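Local structure of malyl-CoA lyase/beta-methylmalyl-CoA lyase (Methylobacterium extorquens, 5UGR) at residues R76-D81 with Y86-D91; V118-I123 with I133-L138. The protein is a magnesium-binding, TIM-barrel lyase of the HpcH/HpaI aldolase/citrate lyase family, seen here as an assembly of six chains. One frame throughout, in Å; residues are numbered along the deposited sequence. Where two conformers were deposited one is given.

Contact 1. Residues R76-D81 with Y86-D91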
loop_
_atom_site.group_PDB
_atom_site.type_symbol
_atom_site.label_atom_id
_atom_site.label_comp_id
_atom_site.label_asym_id
_atom_site.label_seq_id
_atom_site.Cartn_x
_atom_site.Cartn_y
_atom_site.Cartn_z
ATOM N N ARG A 76 25.780 2.897 -19.584
ATOM C CA ARG A 76 25.416 2.007 -18.472
ATOM C C ARG A 76 26.315 2.428 -17.298
ATOM O O ARG A 76 27.534 2.229 -17.307
ATOM C CB ARG A 76 25.519 0.549 -18.751
ATOM C CG ARG A 76 25.111 -0.283 -17.511
ATOM C CD ARG A 76 24.920 -1.758 -17.770
ATOM N NE ARG A 76 26.129 -2.450 -18.256
ATOM C CZ ARG A 76 26.165 -3.735 -18.598
ATOM N NH1 ARG A 76 25.065 -4.478 -18.466
ATOM N NH2 ARG A 76 27.237 -4.299 -19.165
ATOM N N ILE A 77 25.694 3.149 -16.355
ATOM C CA ILE A 77 26.367 3.584 -15.149
ATOM C C ILE A 77 26.639 2.445 -14.198
ATOM O O ILE A 77 26.080 1.373 -14.332
ATOM C CB ILE A 77 25.634 4.736 -14.426
ATOM C CG1 ILE A 77 24.219 4.300 -13.965
ATOM C CG2 ILE A 77 25.503 5.926 -15.358
ATOM C CD1 ILE A 77 23.496 5.356 -13.193
ATOM N N ASN A 78 27.541 2.699 -13.249
ATOM C CA ASN A 78 27.801 1.715 -12.215
ATOM C C ASN A 78 26.607 1.541 -11.278
ATOM O O ASN A 78 25.677 2.385 -11.228
ATOM C CB ASN A 78 29.102 2.063 -11.488
ATOM C CG ASN A 78 30.292 1.571 -12.267
ATOM O OD1 ASN A 78 30.614 0.350 -12.261
ATOM N ND2 ASN A 78 30.912 2.478 -13.029
ATOM N N GLY A 79 26.654 0.465 -10.523
ATOM C CA GLY A 79 25.556 0.149 -9.595
ATOM C C GLY A 79 25.418 1.159 -8.460
ATOM O O GLY A 79 26.382 1.814 -8.038
ATOM N N LEU A 80 24.187 1.349 -8.009
ATOM C CA LEU A 80 23.898 2.297 -6.930
ATOM C C LEU A 80 24.586 1.916 -5.627
ATOM O O LEU A 80 24.709 2.737 -4.723
ATOM C CB LEU A 80 22.379 2.464 -6.701
ATOM C CG LEU A 80 21.672 3.476 -7.646
ATOM C CD1 LEU A 80 21.646 2.936 -9.077
ATOM C CD2 LEU A 80 20.241 3.724 -7.159
ATOM N N ASP A 81 24.929 0.638 -5.530
ATOM C CA ASP A 81 25.645 0.068 -4.390
ATOM C C ASP A 81 27.150 0.284 -4.448
ATOM O O ASP A 81 27.858 -0.221 -3.549
ATOM C CB ASP A 81 25.362 -1.460 -4.276
ATOM C CG ASP A 81 25.734 -2.233 -5.540
ATOM O OD1 ASP A 81 25.540 -1.710 -6.677
ATOM O OD2 ASP A 81 26.238 -3.369 -5.443
ATOM N N TYR A 86 28.197 7.958 -8.764
ATOM C CA TYR A 86 27.869 9.397 -8.755
ATOM C C TYR A 86 28.799 10.189 -9.691
ATOM O O TYR A 86 28.357 11.126 -10.330
ATOM C CB TYR A 86 27.834 10.017 -7.357
ATOM C CG TYR A 86 29.171 10.251 -6.681
ATOM C CD1 TYR A 86 29.837 9.225 -6.026
ATOM C CD2 TYR A 86 29.741 11.515 -6.675
ATOM C CE1 TYR A 86 31.013 9.429 -5.367
ATOM C CE2 TYR A 86 30.937 11.732 -6.023
ATOM C CZ TYR A 86 31.580 10.684 -5.377
ATOM O OH TYR A 86 32.758 10.930 -4.661
ATOM N N ARG A 87 30.047 9.766 -9.789
ATOM C CA ARG A 87 30.946 10.419 -10.723
ATOM C C ARG A 87 30.669 10.100 -12.199
ATOM O O ARG A 87 30.812 10.958 -13.052
ATOM C CB ARG A 87 32.380 10.152 -10.297
ATOM C CG ARG A 87 32.801 11.306 -9.399
ATOM C CD ARG A 87 33.749 12.269 -10.148
ATOM N NE ARG A 87 34.958 11.589 -9.864
ATOM C CZ ARG A 87 36.035 11.554 -10.594
ATOM N NH1 ARG A 87 36.973 10.808 -10.115
ATOM N NH2 ARG A 87 36.160 12.253 -11.729
ATOM N N ASP A 88 30.162 8.900 -12.475
ATOM C CA ASP A 88 29.678 8.570 -13.810
ATOM C C ASP A 88 28.613 9.574 -14.280
ATOM O O ASP A 88 28.681 10.114 -15.365
ATOM C CB ASP A 88 29.080 7.174 -13.872
ATOM C CG ASP A 88 30.041 6.049 -13.537
ATOM O OD1 ASP A 88 31.312 6.213 -13.602
ATOM O OD2 ASP A 88 29.514 4.907 -13.229
ATOM N N VAL A 89 27.616 9.777 -13.415
ATOM C CA VAL A 89 26.494 10.630 -13.777
ATOM C C VAL A 89 26.932 12.090 -13.846
ATOM O O VAL A 89 26.665 12.788 -14.828
ATOM C CB VAL A 89 25.309 10.425 -12.813
ATOM C CG1 VAL A 89 24.140 11.341 -13.155
ATOM C CG2 VAL A 89 24.833 8.953 -12.863
ATOM N N VAL A 90 27.565 12.560 -12.787
ATOM C CA VAL A 90 27.984 13.982 -12.729
ATOM C C VAL A 90 28.932 14.306 -13.896
ATOM O O VAL A 90 28.683 15.233 -14.659
ATOM C CB VAL A 90 28.660 14.316 -11.371
ATOM C CG1 VAL A 90 29.343 15.695 -11.438
ATOM C CG2 VAL A 90 27.616 14.318 -10.260
ATOM N N ASP A 91 30.003 13.531 -14.043
ATOM C CA ASP A 91 31.034 13.934 -15.027
ATOM C C ASP A 91 30.496 13.861 -16.461
ATOM O O ASP A 91 30.724 14.752 -17.273
ATOM C CB ASP A 91 32.293 13.105 -14.906
ATOM C CG ASP A 91 33.054 13.353 -13.651
ATOM O OD1 ASP A 91 32.678 14.227 -12.851
ATOM O OD2 ASP A 91 34.149 12.741 -13.538
#

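Contact 2. Residues V118-I123 with I133-L138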
loop_
_atom_site.group_PDB
_atom_site.type_symbol
_atom_site.label_atom_id
_atom_site.label_comp_id
_atom_site.label_asym_id
_atom_site.label_seq_id
_atom_site.Cartn_x
_atom_site.Cartn_y
_atom_site.Cartn_z
ATOM N N VAL A 118 16.626 12.478 -9.473
ATOM C CA VAL A 118 17.008 13.648 -8.721
ATOM C C VAL A 118 18.357 14.177 -9.270
ATOM O O VAL A 118 18.466 15.365 -9.613
ATOM C CB VAL A 118 17.117 13.334 -7.236
ATOM C CG1 VAL A 118 17.719 14.510 -6.494
ATOM C CG2 VAL A 118 15.721 13.006 -6.635
ATOM N N LEU A 119 19.363 13.306 -9.316
ATOM C CA LEU A 119 20.725 13.737 -9.670
ATOM C C LEU A 119 20.743 14.251 -11.097
ATOM O O LEU A 119 21.335 15.327 -11.377
ATOM C CB LEU A 119 21.678 12.580 -9.409
ATOM C CG LEU A 119 23.159 12.857 -9.698
ATOM C CD1 LEU A 119 23.676 14.046 -8.870
ATOM C CD2 LEU A 119 23.966 11.616 -9.397
ATOM N N THR A 120 20.190 13.473 -12.023
ATOM C CA THR A 120 20.148 13.844 -13.434
ATOM C C THR A 120 19.436 15.170 -13.644
ATOM O O THR A 120 19.946 16.064 -14.381
ATOM C CB THR A 120 19.476 12.746 -14.274
ATOM O OG1 THR A 120 20.201 11.499 -14.110
ATOM C CG2 THR A 120 19.481 13.126 -15.731
ATOM N N THR A 121 18.304 15.345 -12.971
ATOM C CA THR A 121 17.558 16.574 -13.114
ATOM C C THR A 121 18.390 17.797 -12.687
ATOM O O THR A 121 18.382 18.846 -13.371
ATOM C CB THR A 121 16.196 16.525 -12.397
ATOM O OG1 THR A 121 15.471 15.385 -12.902
ATOM C CG2 THR A 121 15.416 17.798 -12.612
ATOM N N GLN A 122 19.033 17.691 -11.531
ATOM C CA GLN A 122 19.831 18.810 -10.997
ATOM C C GLN A 122 20.935 19.184 -11.963
ATOM O O GLN A 122 21.184 20.377 -12.195
ATOM C CB GLN A 122 20.388 18.508 -9.636
ATOM C CG GLN A 122 19.265 18.430 -8.591
ATOM C CD GLN A 122 19.762 18.111 -7.219
ATOM O OE1 GLN A 122 20.982 18.092 -6.980
ATOM N NE2 GLN A 122 18.834 17.797 -6.302
ATOM N N ILE A 123 21.598 18.201 -12.545
ATOM C CA ILE A 123 22.695 18.514 -13.489
ATOM C C ILE A 123 22.130 19.176 -14.719
ATOM O O ILE A 123 22.696 20.174 -15.249
ATOM C CB ILE A 123 23.501 17.260 -13.858
ATOM C CG1 ILE A 123 24.126 16.619 -12.613
ATOM C CG2 ILE A 123 24.567 17.584 -14.888
ATOM C CD1 ILE A 123 24.413 15.133 -12.818
ATOM N N ILE A 133 17.267 13.864 -20.702
ATOM C CA ILE A 133 17.733 12.460 -20.761
ATOM C C ILE A 133 16.586 11.504 -20.401
ATOM O O ILE A 133 15.788 11.771 -19.489
ATOM C CB ILE A 133 18.926 12.287 -19.799
ATOM C CG1 ILE A 133 20.200 12.832 -20.462
ATOM C CG2 ILE A 133 19.101 10.853 -19.280
ATOM C CD1 ILE A 133 21.332 13.036 -19.461
ATOM N N GLY A 134 16.525 10.378 -21.108
ATOM C CA GLY A 134 15.598 9.296 -20.767
ATOM C C GLY A 134 16.324 8.204 -20.014
ATOM O O GLY A 134 17.529 8.076 -20.117
ATOM N N PHE A 135 15.548 7.338 -19.375
ATOM C CA PHE A 135 16.084 6.211 -18.640
ATOM C C PHE A 135 15.668 4.864 -19.261
ATOM O O PHE A 135 14.492 4.649 -19.694
ATOM C CB PHE A 135 15.647 6.192 -17.186
ATOM C CG PHE A 135 16.160 7.317 -16.314
ATOM C CD1 PHE A 135 17.306 8.053 -16.618
ATOM C CD2 PHE A 135 15.566 7.557 -15.104
ATOM C CE1 PHE A 135 17.790 9.005 -15.747
ATOM C CE2 PHE A 135 16.071 8.508 -14.223
ATOM C CZ PHE A 135 17.195 9.254 -14.564
ATOM N N GLU A 136 16.592 3.925 -19.200
ATOM C CA GLU A 136 16.307 2.505 -19.393
ATOM C C GLU A 136 16.748 1.844 -18.076
ATOM O O GLU A 136 17.742 2.223 -17.475
ATOM C CB GLU A 136 17.109 1.916 -20.559
ATOM C CG GLU A 136 16.899 0.429 -20.819
ATOM C CD GLU A 136 17.728 -0.022 -22.064
ATOM O OE1 GLU A 136 17.578 0.655 -23.127
ATOM O OE2 GLU A 136 18.526 -1.011 -21.916
ATOM N N VAL A 137 15.981 0.847 -17.624
ATOM C CA VAL A 137 16.349 0.072 -16.442
ATOM C C VAL A 137 16.639 -1.349 -16.805
ATOM O O VAL A 137 15.959 -1.953 -17.621
ATOM C CB VAL A 137 15.284 0.165 -15.348
ATOM C CG1 VAL A 137 15.158 1.562 -14.787
ATOM C CG2 VAL A 137 14.036 -0.413 -15.764
ATOM N N LEU A 138 17.659 -1.893 -16.177
ATOM C CA LEU A 138 17.957 -3.316 -16.257
ATOM C C LEU A 138 17.262 -4.063 -15.132
ATOM O O LEU A 138 17.455 -3.725 -13.929
ATOM C CB LEU A 138 19.466 -3.537 -16.174
ATOM C CG LEU A 138 20.144 -3.879 -17.479
ATOM C CD1 LEU A 138 21.601 -3.476 -17.482
ATOM C CD2 LEU A 138 19.966 -5.333 -17.817
#

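Contact 1. Residues R76-D81 with Y86-D91
D88 reaches from helix 85-95 to the backbone and side chain of N78, tying together the loop that leaves strand 72-76 and the helix that follows it in a TIM barrel. One carboxylate oxygen does the work. D88 OD2 takes the backbone N of N78 at 3.0 Å, nearly in line with its own C-O bond, and N78 ND2 at 2.8 Å on the syn lone pair. The amide donates almost within its own plane, although the amide and carboxylate planes stand 38° apart. Asparagine suits the place because its amide can both give and accept: ND2 also bonds L43 O, and OD1 receives K52 NZ. The second oxygen, D88 OD1, forms a salt bridge with R56 NE, so this buried carboxylate is gripped on both oxygens and its rotation is fixed; the nearby positive charge would be expected to favour the ionised form.

The outward side of the helix is looser. There the partly exposed R87 was modelled in two conformers, in one of which its NH2 comes to D91 OD2 one turn later, an uncertain pairing that does not involve the loop.

By contrast, beside the polar pair the buried I77 and V89 pack against each other between loop and helix. I77 has CG1 between backbone N and carbonyl carbon (chi1 62°), and its extended second torsion (chi2 177°) carries CD1 out beside V89. There, V89 CG2 sits 4.0 Å from I77 CG2 and 3.9 Å from I77 CD1.

Contact 2. Residues V118-I123 with I133-L138
T120, on the inner side of helix 110-127, meets I133 and F135 at the start of strand 134-139, within a beta-alpha-beta unit of the TIM barrel that runs from strand 101-104 through this helix. The contact is small and buried, and no hydrogen bond crosses it.

I133 comes first, in the turn just before the strand. Its CB and CD1 each lie 4.2 Å from T120 CG2, the two side chains crossing at about a right angle, so a branched aliphatic residue covers the methyl of the threonine. G134 follows, and its backbone hydrogen-bonds with I102 of the adjacent strand 101-104 and with D100 just before it.

F135 leaves the backbone across the direction of the helix, and only the far end of its ring approaches T120. With CG anti to the carbonyl carbon (chi1 -66°), the ring extends until CE1 and CZ come beside the threonine, the two side chains lying antiparallel. A large flat side chain suits this layer between sheet and helix, where V113, I116 and D117 also touch it. E136 belongs to the other side of the strand, with OE2 bonded to S162 OG, while V137 returns to the helix side and packs on V113.

Threonine suits its place because its methyl packs on I133 while its hydroxyl bonds I116 O within its own helix. Against the phenyl ring T120 OG1 makes a packing contact, at the edge and in the ring plane, 3.8 Å from both F135 CE1 and F135 CZ.

Contact 1 closes before contact 2 opens along the chain, and their centres lie 11 Å apart on the same side of the chain's centre. They belong to successive parts of one barrel: contact 1 joins the loop after strand 72-76 to helix 85-95, and contact 2 joins helix 110-127 to strand 134-139. The two helices pack directly, V89 CG1 lying 3.8 Å from both L119 CD2 and I123 CD1, so V89 serves both the loop and the next helix. Both contacts also border the same neighbouring subunit, where Q122 NE2 bonds L80 O of that subunit, making this flank of the barrel part of the assembly interface.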